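Local coordinates for GDSL-like protein (Roseburia intestinalis L1-82, PDB 6HFZ) that removes acetyl groups from complex beta-mannans as a two-domain GDSL-like carbohydrate esterase of a commensal gut bacterium, at residues L299-A304 with L318-D323. Sequence-based numbering, arbitrary orientation.
Sequences LPAPVA and LDANFD
The carboxamide of Asn321 lies against the backbone of Ala301 and bonds to it at both polar ends. Its OD1 takes the amide hydrogen of Ala301 N at 2.8 Å, while ND2 donates to Ala301 O at the same length, approaching from above that carbonyl's plane, 47° out of it. CG stands beside the backbone N of Asn321 and anti to its carbonyl carbon (chi1 -63°), which swings the amide across to the facing chain. The second hydrogen of ND2 goes to Asp319 OD1, lying nearly in the amide plane; together with the two bonds to Ala301 this fixes the rotation of the amide. That same oxygen also accepts from Asn321 N at 2.8 Å, closing an Asx turn; the ND2 bond uses its syn side and the backbone bond its anti side. Asp319 OD2 meanwhile forms a salt bridge with Arg317. An alanine in place of Asn321 would probably leave Ala301 N and O without these mates and take from Asp319 OD1 one of its two donors. Around the amide, Leu299 brings CD2 to 3.7 Å from Asn321 OD1, and Val303 CG2 rests on the carboxylate of Asp319. Ala301 CB meets Ala320 CB at 3.8 Å, next to the bond from Ala320 N to Pro302 O. Regular pairing starts at Val303 and Asp319, a non-hydrogen-bonded antiparallel pair, and continues at Ala304 and Leu318, a hydrogen-bonded one. Ala304 N to Leu318 O and Leu318 N to Ala304 O are both 2.8 Å, and the two side chains lie on the face where Phe361 packs against both. The side-chain amide of Asn321 thus carries the pairing on beyond the strands, at the open end of an antiparallel beta hairpin, strands 303-308 and 316-319, in the all-beta domain of this two-domain esterase.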
loop_
_atom_site.group_PDB
_atom_site.type_symbol
_atom_site.label_atom_id
_atom_site.label_comp_id
_atom_site.label_asym_id
_atom_site.label_seq_id
_atom_site.Cartn_x
_atom_site.Cartn_y
_atom_site.Cartn_z
ATOM N N LEU A 299 -1.780 17.676 19.162
ATOM C CA LEU A 299 -0.755 17.507 20.163
ATOM C C LEU A 299 -1.211 18.128 21.487
ATOM O O LEU A 299 -2.024 19.062 21.483
ATOM C CB LEU A 299 0.504 18.246 19.696
ATOM C CG LEU A 299 1.261 17.713 18.475
ATOM C CD1 LEU A 299 2.590 18.449 18.344
ATOM C CD2 LEU A 299 1.491 16.207 18.570
ATOM N N PRO A 300 -0.663 17.664 22.615
ATOM C CA PRO A 300 0.201 16.505 22.718
ATOM C C PRO A 300 -0.612 15.202 22.727
ATOM O O PRO A 300 -1.834 15.217 22.791
ATOM C CB PRO A 300 0.962 16.698 24.037
ATOM C CG PRO A 300 0.018 17.477 24.914
ATOM C CD PRO A 300 -1.018 18.091 23.987
ATOM N N ALA A 301 0.108 14.075 22.657
ATOM C CA ALA A 301 -0.460 12.739 22.659
ATOM C C ALA A 301 0.433 11.800 23.478
ATOM O O ALA A 301 1.572 12.139 23.825
ATOM C CB ALA A 301 -0.599 12.259 21.237
ATOM N N PRO A 302 -0.077 10.617 23.857
ATOM C CA PRO A 302 0.664 9.678 24.683
ATOM C C PRO A 302 1.806 8.994 23.939
ATOM O O PRO A 302 1.900 9.082 22.695
ATOM C CB PRO A 302 -0.358 8.602 25.043
ATOM C CG PRO A 302 -1.669 9.281 24.882
ATOM C CD PRO A 302 -1.457 10.156 23.667
ATOM N N VAL A 303 2.667 8.372 24.732
ATOM C CA VAL A 303 3.757 7.534 24.272
ATOM C C VAL A 303 3.537 6.154 24.862
ATOM O O VAL A 303 3.131 6.048 26.025
ATOM C CB VAL A 303 5.124 8.105 24.684
ATOM C CG1 VAL A 303 6.252 7.206 24.211
ATOM C CG2 VAL A 303 5.308 9.546 24.181
ATOM N N ALA A 304 3.747 5.116 24.050
ATOM C CA ALA A 304 3.688 3.733 24.506
ATOM C C ALA A 304 5.023 3.039 24.239
ATOM O O ALA A 304 5.866 3.581 23.547
ATOM C CB ALA A 304 2.563 3.007 23.812
ATOM N N LEU A 318 6.822 3.812 20.951
ATOM C CA LEU A 318 5.791 4.216 19.973
ATOM C C LEU A 318 5.263 5.584 20.438
ATOM O O LEU A 318 4.447 5.692 21.417
ATOM C CB LEU A 318 4.677 3.177 19.878
ATOM C CG LEU A 318 5.071 1.703 19.822
ATOM C CD1 LEU A 318 3.797 0.840 19.770
ATOM C CD2 LEU A 318 5.936 1.428 18.603
ATOM N N ASP A 319 5.736 6.628 19.775
ATOM C CA ASP A 319 5.406 8.017 20.128
ATOM C C ASP A 319 4.295 8.562 19.215
ATOM O O ASP A 319 4.491 8.770 18.015
ATOM C CB ASP A 319 6.660 8.885 20.061
ATOM C CG ASP A 319 6.502 10.300 20.582
ATOM O OD1 ASP A 319 5.359 10.790 20.653
ATOM O OD2 ASP A 319 7.544 10.896 20.930
ATOM N N ALA A 320 3.156 8.896 19.814
ATOM C CA ALA A 320 1.983 9.358 19.062
ATOM C C ALA A 320 2.064 10.856 18.729
ATOM O O ALA A 320 1.232 11.353 18.018
ATOM C CB ALA A 320 0.737 8.978 19.811
ATOM N N ASN A 321 3.120 11.547 19.190
ATOM C CA ASN A 321 3.370 12.945 18.900
ATOM C C ASN A 321 4.085 13.072 17.549
ATOM O O ASN A 321 5.319 12.941 17.475
ATOM C CB ASN A 321 4.228 13.589 19.988
ATOM C CG ASN A 321 3.524 13.580 21.322
ATOM O OD1 ASN A 321 2.674 14.428 21.559
ATOM N ND2 ASN A 321 3.803 12.581 22.139
ATOM N N PHE A 322 3.302 13.319 16.495
ATOM C CA PHE A 322 3.818 13.418 15.124
ATOM C C PHE A 322 4.520 14.764 14.951
ATOM O O PHE A 322 3.951 15.812 15.300
ATOM C CB PHE A 322 2.698 13.303 14.090
ATOM C CG PHE A 322 3.134 12.922 12.693
ATOM C CD1 PHE A 322 4.337 12.269 12.472
ATOM C CD2 PHE A 322 2.281 13.102 11.619
ATOM C CE1 PHE A 322 4.706 11.868 11.204
ATOM C CE2 PHE A 322 2.672 12.740 10.336
ATOM C CZ PHE A 322 3.897 12.147 10.134
ATOM N N ASP A 323 5.721 14.725 14.369
ATOM C CA ASP A 323 6.548 15.922 14.203
ATOM C C ASP A 323 6.375 16.529 12.804
ATOM O O ASP A 323 7.040 17.503 12.489
ATOM C CB ASP A 323 8.016 15.616 14.500
ATOM C CG ASP A 323 8.587 14.419 13.761
ATOM O OD1 ASP A 323 7.795 13.652 13.167
ATOM O OD2 ASP A 323 9.828 14.259 13.794
#